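Local coordinates for protein oligoribonuclease (Colwellia psychrerythraea, PDB 6A4D) that probably hydrolyses very short RNA oligomers as a dimeric exonuclease of the RNase H clan, caught here with the thymidine nitrophenyl phosphate pNP-TMP bound, at residues Ile12-Leu16 / Ala166-Ile171; Pro101-Met107 / Glu127-His131. The protein carries 1 engineered substitution. All coordinates share one frame; numbering follows the deposited sequence.

Contact 1. Residues Ile12-Leu16 / Ala166-Ile171. Engineered in segment 166-171: Ala166 (natural residue Asp). With 9RC (5'-O-[(S)-hydroxy(4-nitrophenoxy)phosphoryl]thymidine), chain C.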
ATOM      1  N   ILE A  12       7.503  10.385   7.272  1.00 35.69           N
ATOM      2  CA  ILE A  12       8.423  10.307   6.077  1.00 30.13           C
ATOM      3  C   ILE A  12       7.663  10.154   4.760  1.00 28.88           C
ATOM      4  O   ILE A  12       6.985   9.105   4.501  1.00 29.51           O
ATOM      5  CB  ILE A  12       9.380   9.122   6.208  1.00 34.05           C
ATOM      6  CG1 ILE A  12      10.134   9.194   7.554  1.00 36.57           C
ATOM      7  CG2 ILE A  12      10.366   9.151   5.042  1.00 34.64           C
ATOM      8  CD1 ILE A  12      11.186   8.101   7.767  1.00 41.00           C
ATOM      9  N   TRP A  13       7.739  11.203   3.944  1.00 24.34           N
ATOM     10  CA  TRP A  13       7.129  11.251   2.650  1.00 28.37           C
ATOM     11  C   TRP A  13       8.168  10.993   1.567  1.00 31.12           C
ATOM     12  O   TRP A  13       9.239  11.550   1.606  1.00 30.19           O
ATOM     13  CB  TRP A  13       6.537  12.612   2.382  1.00 30.08           C
ATOM     14  CG  TRP A  13       5.466  12.914   3.327  1.00 30.58           C
ATOM     15  CD1 TRP A  13       5.589  13.288   4.619  1.00 29.72           C
ATOM     16  CD2 TRP A  13       4.107  12.851   3.053  1.00 31.70           C
ATOM     17  NE1 TRP A  13       4.367  13.474   5.175  1.00 31.74           N
ATOM     18  CE2 TRP A  13       3.427  13.235   4.228  1.00 30.46           C
ATOM     19  CE3 TRP A  13       3.363  12.560   1.903  1.00 34.06           C
ATOM     20  CZ2 TRP A  13       2.060  13.250   4.321  1.00 30.99           C
ATOM     21  CZ3 TRP A  13       1.965  12.616   2.001  1.00 29.42           C
ATOM     22  CH2 TRP A  13       1.345  12.947   3.199  1.00 29.62           C
ATOM     23  N   LEU A  14       7.849  10.169   0.583  1.00 32.26           N
ATOM     24  CA  LEU A  14       8.748  10.049  -0.534  1.00 35.06           C
ATOM     25  C   LEU A  14       8.106   9.829  -1.859  1.00 38.05           C
ATOM     26  O   LEU A  14       6.927   9.470  -1.987  1.00 36.47           O
ATOM     27  CB  LEU A  14       9.783   8.996  -0.244  1.00 40.82           C
ATOM     28  CG  LEU A  14       9.361   7.602   0.118  1.00 42.26           C
ATOM     29  CD1 LEU A  14       9.102   6.838  -1.144  1.00 45.39           C
ATOM     30  CD2 LEU A  14      10.489   6.911   0.879  1.00 45.07           C
ATOM     31  N   ASP A  15       8.895  10.055  -2.886  1.00 38.53           N
ATOM     32  CA  ASP A  15       8.447   9.745  -4.217  1.00 36.92           C
ATOM     33  C   ASP A  15       9.641   9.258  -4.993  1.00 36.34           C
ATOM     34  O   ASP A  15      10.748   9.698  -4.740  1.00 36.55           O
ATOM     35  CB  ASP A  15       7.799  10.963  -4.864  1.00 44.25           C
ATOM     36  CG  ASP A  15       7.326  10.697  -6.308  1.00 49.17           C
ATOM     37  OD1 ASP A  15       6.519   9.751  -6.496  1.00 46.08           O
ATOM     38  OD2 ASP A  15       7.783  11.434  -7.230  1.00 56.89           O
ATOM     39  N   LEU A  16       9.379   8.332  -5.922  1.00 37.02           N
ATOM     40  CA  LEU A  16      10.393   7.698  -6.753  1.00 38.08           C
ATOM     41  C   LEU A  16       9.991   7.806  -8.210  1.00 37.64           C
ATOM     42  O   LEU A  16       8.812   7.805  -8.544  1.00 36.03           O
ATOM     43  CB  LEU A  16      10.478   6.201  -6.447  1.00 37.95           C
ATOM     44  CG  LEU A  16      11.059   5.686  -5.134  1.00 40.99           C
ATOM     45  CD1 LEU A  16      11.385   4.198  -5.206  1.00 43.30           C
ATOM     46  CD2 LEU A  16      12.297   6.416  -4.703  1.00 42.32           C
ATOM     47  N   ALA A 166       6.168  16.307  -6.872  1.00 48.39           N
ATOM     48  CA  ALA A 166       5.182  15.271  -6.704  1.00 50.74           C
ATOM     49  C   ALA A 166       4.846  15.070  -5.185  1.00 49.53           C
ATOM     50  O   ALA A 166       3.685  14.986  -4.839  1.00 49.87           O
ATOM     51  CB  ALA A 166       5.650  13.993  -7.355  1.00 55.54           C
ATOM     52  N   ILE A 167       5.860  15.048  -4.309  1.00 44.00           N
ATOM     53  CA  ILE A 167       5.698  14.847  -2.875  1.00 42.90           C
ATOM     54  C   ILE A 167       4.926  15.995  -2.253  1.00 45.16           C
ATOM     55  O   ILE A 167       4.059  15.752  -1.424  1.00 38.80           O
ATOM     56  CB  ILE A 167       7.042  14.771  -2.102  1.00 45.18           C
ATOM     57  CG1 ILE A 167       7.870  13.557  -2.527  1.00 50.29           C
ATOM     58  CG2 ILE A 167       6.810  14.690  -0.590  1.00 44.16           C
ATOM     59  CD1 ILE A 167       9.316  13.597  -2.056  1.00 48.90           C
ATOM     60  N   LYS A 168       5.265  17.241  -2.620  1.00 44.61           N
ATOM     61  CA  LYS A 168       4.610  18.416  -2.041  1.00 44.56           C
ATOM     62  C   LYS A 168       3.183  18.423  -2.456  1.00 41.12           C
ATOM     63  O   LYS A 168       2.297  18.783  -1.658  1.00 41.14           O
ATOM     64  CB  LYS A 168       5.264  19.698  -2.478  1.00 53.97           C
ATOM     65  CG  LYS A 168       6.668  19.869  -1.913  1.00 63.71           C
ATOM     66  CD  LYS A 168       7.530  20.707  -2.855  1.00 71.08           C
ATOM     67  CE  LYS A 168       8.718  21.329  -2.143  1.00 65.22           C
ATOM     68  NZ  LYS A 168       9.577  21.978  -3.158  1.00 69.76           N
ATOM     69  N   GLU A 169       2.949  17.993  -3.687  1.00 36.48           N
ATOM     70  CA  GLU A 169       1.600  17.706  -4.147  1.00 44.40           C
ATOM     71  C   GLU A 169       0.718  16.706  -3.319  1.00 38.68           C
ATOM     72  O   GLU A 169      -0.464  16.905  -3.167  1.00 37.10           O
ATOM     73  CB  GLU A 169       1.654  17.241  -5.610  1.00 47.71           C
ATOM     74  CG  GLU A 169       1.231  18.300  -6.612  1.00 57.44           C
ATOM     75  CD  GLU A 169       1.206  17.766  -8.030  1.00 61.76           C
ATOM     76  OE1 GLU A 169       1.914  18.375  -8.866  1.00 61.97           O
ATOM     77  OE2 GLU A 169       0.492  16.744  -8.288  1.00 56.82           O
ATOM     78  N   SER A 170       1.299  15.603  -2.885  1.00 38.66           N
ATOM     79  CA  SER A 170       0.615  14.608  -2.069  1.00 41.52           C
ATOM     80  C   SER A 170       0.272  15.203  -0.711  1.00 33.52           C
ATOM     81  O   SER A 170      -0.833  15.008  -0.224  1.00 33.57           O
ATOM     82  CB  SER A 170       1.502  13.356  -1.835  1.00 43.90           C
ATOM     83  OG  SER A 170       2.115  12.925  -3.042  1.00 47.21           O
ATOM     84  N   ILE A 171       1.237  15.891  -0.123  1.00 31.90           N
ATOM     85  CA  ILE A 171       1.102  16.545   1.203  1.00 31.28           C
ATOM     86  C   ILE A 171      -0.032  17.514   1.122  1.00 34.04           C
ATOM     87  O   ILE A 171      -0.948  17.515   1.982  1.00 25.67           O
ATOM     88  CB  ILE A 171       2.402  17.270   1.579  1.00 35.46           C
ATOM     89  CG1 ILE A 171       3.517  16.221   1.800  1.00 33.14           C
ATOM     90  CG2 ILE A 171       2.284  18.129   2.864  1.00 34.78           C
ATOM     91  CD1 ILE A 171       4.850  16.804   2.173  1.00 35.77           C
TER
HETATM   92  OAJ 9RC C 201       1.309   1.667 -10.100  1.00 67.83           O
HETATM   93  CAE 9RC C 201       0.662   2.065 -11.071  1.00 62.54           C
HETATM   94  NAI 9RC C 201       0.078   1.138 -11.920  1.00 57.51           N
HETATM   95  CAL 9RC C 201      -0.669   1.566 -13.026  1.00 63.76           C
HETATM   96  OAS 9RC C 201      -1.166   0.700 -13.754  1.00 65.90           O
HETATM   97  CAT 9RC C 201      -0.843   2.937 -13.267  1.00 56.24           C
HETATM   98  CAU 9RC C 201      -1.598   3.408 -14.355  1.00 55.79           C
HETATM   99  CAF 9RC C 201      -0.238   3.838 -12.409  1.00 56.34           C
HETATM  100  NAB 9RC C 201       0.515   3.375 -11.307  1.00 56.32           N
HETATM  101  CAA 9RC C 201       1.184   4.295 -10.385  1.00 56.33           C
HETATM  102  OAC 9RC C 201       0.263   4.966  -9.565  1.00 53.38           O
HETATM  103  CAD 9RC C 201       1.864   5.394 -11.162  1.00 57.14           C
HETATM  104  CAH 9RC C 201       2.154   6.353 -10.079  1.00 53.73           C
HETATM  105  OAK 9RC C 201       3.422   6.033  -9.572  1.00 61.61           O
HETATM  106  CAG 9RC C 201       1.065   6.050  -9.062  1.00 49.09           C
HETATM  107  CAR 9RC C 201       0.152   7.228  -9.002  1.00 42.21           C
HETATM  108  OAQ 9RC C 201      -0.940   6.829  -8.187  1.00 39.71           O
HETATM  109  PAP 9RC C 201      -2.124   7.846  -7.954  1.00 34.48           P
HETATM  110  OAO 9RC C 201      -3.008   7.142  -6.814  1.00 38.25           O
HETATM  111  OAN 9RC C 201      -2.936   7.822  -9.192  1.00 41.36           O
HETATM  112  OAM 9RC C 201      -1.298   9.133  -7.626  1.00 43.76           O
HETATM  113  CAV 9RC C 201      -1.463  10.483  -7.339  1.00 69.60           C
HETATM  114  CAW 9RC C 201      -0.295  11.282  -7.060  1.00 77.86           C
HETATM  115  CAY 9RC C 201      -0.411  12.674  -6.701  1.00 88.39           C
HETATM  116  CBA 9RC C 201      -1.695  13.298  -6.642  1.00 91.46           C
HETATM  117  NBB 9RC C 201      -1.974  14.615  -6.309  1.00 95.04           N
HETATM  118  OBD 9RC C 201      -3.040  15.523  -7.145  1.00 75.75           O
HETATM  119  OBC 9RC C 201      -1.435  15.130  -5.152  1.00106.14           O
HETATM  120  CAZ 9RC C 201      -2.791  12.480  -6.932  1.00 78.30           C
HETATM  121  CAX 9RC C 201      -2.720  11.108  -7.269  1.00 60.27           C
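Strand 12-16 and helix 166-171 run at 134° to one another, their axes 7.9 Å apart at closest, and their backbones come nearest where the CA of Asp15 lies 5.9 Å from the CA of Ile167. This is strand-on-helix packing of the RNase H-like exonuclease fold: a central strand of the mixed sheet carries the last helix, 163-180, on one face. Trp13 and Asp15 face the helix, whereas Leu14 points off to the other side of the sheet.

Ile171 lies over the indole, its CG1 3.6 Å from the centroid of the six-membered ring of Trp13 and only 13° off the normal, a CH-pi contact that uses the broad flat face well. Thr36 OG1, hydrogen-bonded to Trp13 NE1, satisfies the buried indole N-H. Ile167 spans from Trp13 to Asp15 along that face of the strand. With CG1 anti to the carbonyl carbon (chi1 -64°), CG2 meets Trp13 CB at 3.6 Å while CG1 reaches Asp15 CB at 3.5 Å; each branch packs on a CB methylene, so an apolar beta-branched residue fits. Ser170, small enough to sit beside the indole, bonds through OG to Asn110.

Glu169 and Ser170 line the pNP-TMP pocket, with Glu169 O 2.8 Å from the nitro oxygen OBC. Asp15 lies near Glu17 and Asp115, an acidic cluster consistent with the metal-binding site of DEDD exonucleases. Position 166, naturally Asp, is an engineered alanine: Ala166 CB stands 3.3 Å from Asp15 OD2.

Contact 2. Residues Pro101-Met107 / Glu127-His131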
ATOM      1  N   PRO A 101      12.552   8.411  14.713  1.00 39.94           N
ATOM      2  CA  PRO A 101      13.002   7.102  15.213  1.00 37.82           C
ATOM      3  C   PRO A 101      12.580   5.933  14.318  1.00 44.40           C
ATOM      4  O   PRO A 101      11.552   6.031  13.659  1.00 44.98           O
ATOM      5  CB  PRO A 101      12.294   6.942  16.574  1.00 35.61           C
ATOM      6  CG  PRO A 101      11.828   8.286  16.956  1.00 41.08           C
ATOM      7  CD  PRO A 101      11.817   9.188  15.741  1.00 41.84           C
ATOM      8  N   GLN A 102      13.368   4.852  14.361  1.00 39.08           N
ATOM      9  CA  GLN A 102      13.199   3.679  13.592  1.00 39.52           C
ATOM     10  C   GLN A 102      11.834   3.055  13.914  1.00 50.12           C
ATOM     11  O   GLN A 102      11.361   3.115  15.042  1.00 48.95           O
ATOM     12  CB  GLN A 102      14.391   2.740  13.916  1.00 47.25           C
ATOM     13  CG  GLN A 102      14.549   1.430  13.135  1.00 45.43           C
ATOM     14  CD  GLN A 102      13.448   0.477  13.492  1.00 48.64           C
ATOM     15  OE1 GLN A 102      13.171   0.258  14.673  1.00 54.21           O
ATOM     16  NE2 GLN A 102      12.779  -0.072  12.492  1.00 45.77           N
ATOM     17  N   GLY A 103      11.178   2.478  12.913  1.00 46.96           N
ATOM     18  CA  GLY A 103       9.945   1.748  13.140  1.00 39.75           C
ATOM     19  C   GLY A 103       8.698   2.561  13.418  1.00 37.78           C
ATOM     20  O   GLY A 103       7.686   1.973  13.728  1.00 39.18           O
ATOM     21  N   LYS A 104       8.770   3.884  13.338  1.00 36.47           N
ATOM     22  CA  LYS A 104       7.656   4.765  13.711  1.00 44.44           C
ATOM     23  C   LYS A 104       6.813   5.285  12.551  1.00 39.79           C
ATOM     24  O   LYS A 104       5.623   5.184  12.574  1.00 39.14           O
ATOM     25  CB  LYS A 104       8.187   6.003  14.414  1.00 51.94           C
ATOM     26  CG  LYS A 104       9.083   5.697  15.593  1.00 58.69           C
ATOM     27  CD  LYS A 104       8.442   4.814  16.642  1.00 59.08           C
ATOM     28  CE  LYS A 104       7.361   5.537  17.394  1.00 64.08           C
ATOM     29  NZ  LYS A 104       7.062   4.763  18.631  1.00 69.05           N
ATOM     30  N   SER A 105       7.464   5.836  11.537  1.00 36.40           N
ATOM     31  CA  SER A 105       6.762   6.433  10.438  1.00 35.10           C
ATOM     32  C   SER A 105       6.342   5.366   9.411  1.00 32.79           C
ATOM     33  O   SER A 105       7.190   4.593   8.955  1.00 32.87           O
ATOM     34  CB  SER A 105       7.649   7.461   9.764  1.00 33.63           C
ATOM     35  OG  SER A 105       6.916   8.163   8.774  1.00 33.95           O
ATOM     36  N   PRO A 106       5.053   5.328   9.058  1.00 30.16           N
ATOM     37  CA  PRO A 106       4.758   4.671   7.795  1.00 30.85           C
ATOM     38  C   PRO A 106       5.431   5.419   6.631  1.00 29.61           C
ATOM     39  O   PRO A 106       5.930   6.487   6.803  1.00 31.55           O
ATOM     40  CB  PRO A 106       3.243   4.762   7.675  1.00 33.03           C
ATOM     41  CG  PRO A 106       2.893   6.047   8.405  1.00 36.32           C
ATOM     42  CD  PRO A 106       3.910   6.133   9.545  1.00 34.27           C
ATOM     43  N   MET A 107       5.518   4.755   5.495  1.00 27.74           N
ATOM     44  CA  MET A 107       5.880   5.356   4.244  1.00 26.98           C
ATOM     45  C   MET A 107       4.678   6.075   3.670  1.00 23.40           C
ATOM     46  O   MET A 107       3.657   5.455   3.502  1.00 23.94           O
ATOM     47  CB  MET A 107       6.363   4.241   3.331  1.00 27.65           C
ATOM     48  CG  MET A 107       7.244   4.738   2.242  1.00 32.73           C
ATOM     49  SD  MET A 107       7.770   3.438   1.114  1.00 34.22           S
ATOM     50  CE  MET A 107       9.002   2.578   2.109  1.00 39.23           C
ATOM     51  N   GLU A 127      14.393   0.705   3.655  1.00 35.88           N
ATOM     52  CA  GLU A 127      13.038   0.239   4.007  1.00 35.87           C
ATOM     53  C   GLU A 127      12.913  -0.083   5.499  1.00 36.47           C
ATOM     54  O   GLU A 127      11.807   0.061   6.103  1.00 31.53           O
ATOM     55  CB  GLU A 127      12.568  -0.989   3.200  1.00 34.30           C
ATOM     56  CG  GLU A 127      11.040  -1.058   3.132  1.00 35.62           C
ATOM     57  CD  GLU A 127      10.476  -2.427   2.840  1.00 39.85           C
ATOM     58  OE1 GLU A 127       9.215  -2.542   2.861  1.00 36.51           O
ATOM     59  OE2 GLU A 127      11.276  -3.374   2.577  1.00 44.09           O
ATOM     60  N   ASP A 128      14.019  -0.534   6.106  1.00 38.35           N
ATOM     61  CA  ASP A 128      13.963  -0.977   7.509  1.00 36.41           C
ATOM     62  C   ASP A 128      13.761   0.179   8.472  1.00 33.39           C
ATOM     63  O   ASP A 128      13.379  -0.043   9.604  1.00 33.24           O
ATOM     64  CB  ASP A 128      15.187  -1.782   7.910  1.00 42.54           C
ATOM     65  CG  ASP A 128      15.298  -3.121   7.145  1.00 48.94           C
ATOM     66  OD1 ASP A 128      14.247  -3.729   6.793  1.00 52.36           O
ATOM     67  OD2 ASP A 128      16.445  -3.576   6.935  1.00 45.09           O
ATOM     68  N   HIS A 129      14.007   1.403   8.047  1.00 31.05           N
ATOM     69  CA  HIS A 129      13.763   2.526   8.916  1.00 33.53           C
ATOM     70  C   HIS A 129      12.244   2.824   9.159  1.00 34.73           C
ATOM     71  O   HIS A 129      11.893   3.488  10.111  1.00 34.03           O
ATOM     72  CB  HIS A 129      14.480   3.755   8.438  1.00 32.94           C
ATOM     73  CG  HIS A 129      14.560   4.808   9.494  1.00 43.19           C
ATOM     74  ND1 HIS A 129      15.417   4.709  10.566  1.00 44.60           N
ATOM     75  CD2 HIS A 129      13.817   5.933   9.696  1.00 45.15           C
ATOM     76  CE1 HIS A 129      15.229   5.753  11.362  1.00 55.44           C
ATOM     77  NE2 HIS A 129      14.264   6.510  10.857  1.00 47.15           N
ATOM     78  N   PHE A 130      11.386   2.324   8.274  1.00 34.74           N
ATOM     79  CA  PHE A 130      10.000   2.630   8.282  1.00 31.82           C
ATOM     80  C   PHE A 130       9.270   1.612   9.105  1.00 28.82           C
ATOM     81  O   PHE A 130       9.640   0.434   9.151  1.00 30.09           O
ATOM     82  CB  PHE A 130       9.423   2.633   6.838  1.00 29.79           C
ATOM     83  CG  PHE A 130      10.003   3.687   5.960  1.00 27.91           C
ATOM     84  CD1 PHE A 130      11.255   3.513   5.373  1.00 29.48           C
ATOM     85  CD2 PHE A 130       9.308   4.844   5.701  1.00 30.49           C
ATOM     86  CE1 PHE A 130      11.816   4.485   4.571  1.00 29.42           C
ATOM     87  CE2 PHE A 130       9.832   5.814   4.874  1.00 30.34           C
ATOM     88  CZ  PHE A 130      11.088   5.642   4.291  1.00 31.46           C
ATOM     89  N   HIS A 131       8.200   2.059   9.722  1.00 26.47           N
ATOM     90  CA  HIS A 131       7.127   1.155  10.125  1.00 28.29           C
ATOM     91  C   HIS A 131       6.621   0.348   8.939  1.00 32.01           C
ATOM     92  O   HIS A 131       6.688   0.810   7.779  1.00 33.27           O
ATOM     93  CB  HIS A 131       5.952   2.003  10.615  1.00 31.37           C
ATOM     94  CG  HIS A 131       4.967   1.269  11.454  1.00 33.53           C
ATOM     95  ND1 HIS A 131       4.088   0.349  10.947  1.00 36.12           N
ATOM     96  CD2 HIS A 131       4.659   1.396  12.763  1.00 40.13           C
ATOM     97  CE1 HIS A 131       3.326  -0.117  11.921  1.00 39.51           C
ATOM     98  NE2 HIS A 131       3.638   0.520  13.028  1.00 37.80           N
TER
HETATM   99  O   HOH W   1      10.506   5.651  11.031  1.00 32.60           O
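A type I beta turn from Glu127 to Phe130 packs against the loop 101-107, joining the two connections that lead into the neighbouring parallel strands 107-109 and 134-136. Gln102 reaches the turn through its amide: NE2 gives a nearly straight hydrogen bond to Asp128 O (2.9 Å, 162°), with the acceptor in the amide plane. Gly103 N bonds to His129 O at 3.1 Å, and the positive phi of Gly103 (74°) is one that glycine adopts readily. Further on, His131 N bonds to Ser105 O at 2.8 Å, approaching from above the carbonyl plane. The His131 ring turns back to the loop, CD2 lying 3.2 Å from Gly103 O, while its ND1 is hydrogen-bonded to Arg133 N. A water donates to His129 O (2.7 Å) and to Pro101 O while accepting from Ser105 N, so it bridges loop and turn.

Gln102 CA lies over one face of the His129 imidazole, whose NE2 is hydrogen-bonded to Val100 O. Met107 bends at its thioether (chi3 -75°), bringing CE almost squarely over the Phe130 ring, 4.0 Å from the centroid, a CH-pi contact; Met107 SD, 5.0 Å from the same centroid, adds a more distant Met-aromatic contact.

His129 O is thus gripped twice, by Gly103 N and by the water. Of the three direct bonds two are backbone to backbone and the third comes from the Gln102 amide, so main-chain polarity does most of the joining, while Met107 and Phe130 pack at the inner end.

Strand 11-18 connects the two contacts. Contact 1 lies deep, its centre about 4 Å from the centre of the chain, and packs one face of the strand against helix 163-180; contact 2, its centre about 14 Å from the chain's centre and partly exposed, sends Phe130 and His129 toward the strand's other face. There Ile12 CG2 packs on Phe130 CE2 at 3.4 Å, and Phe130 also meets Leu14. Ser105 OG of contact 2 probably hydrogen-bonds to Ile12 N. Their chemistry follows their places: the strand's backbone is bonded to its sheet neighbours and the helix's within itself, so they meet mainly through apolar groups, while the irregular loops of 101-107/127-131 exchange three hydrogen bonds and share a water.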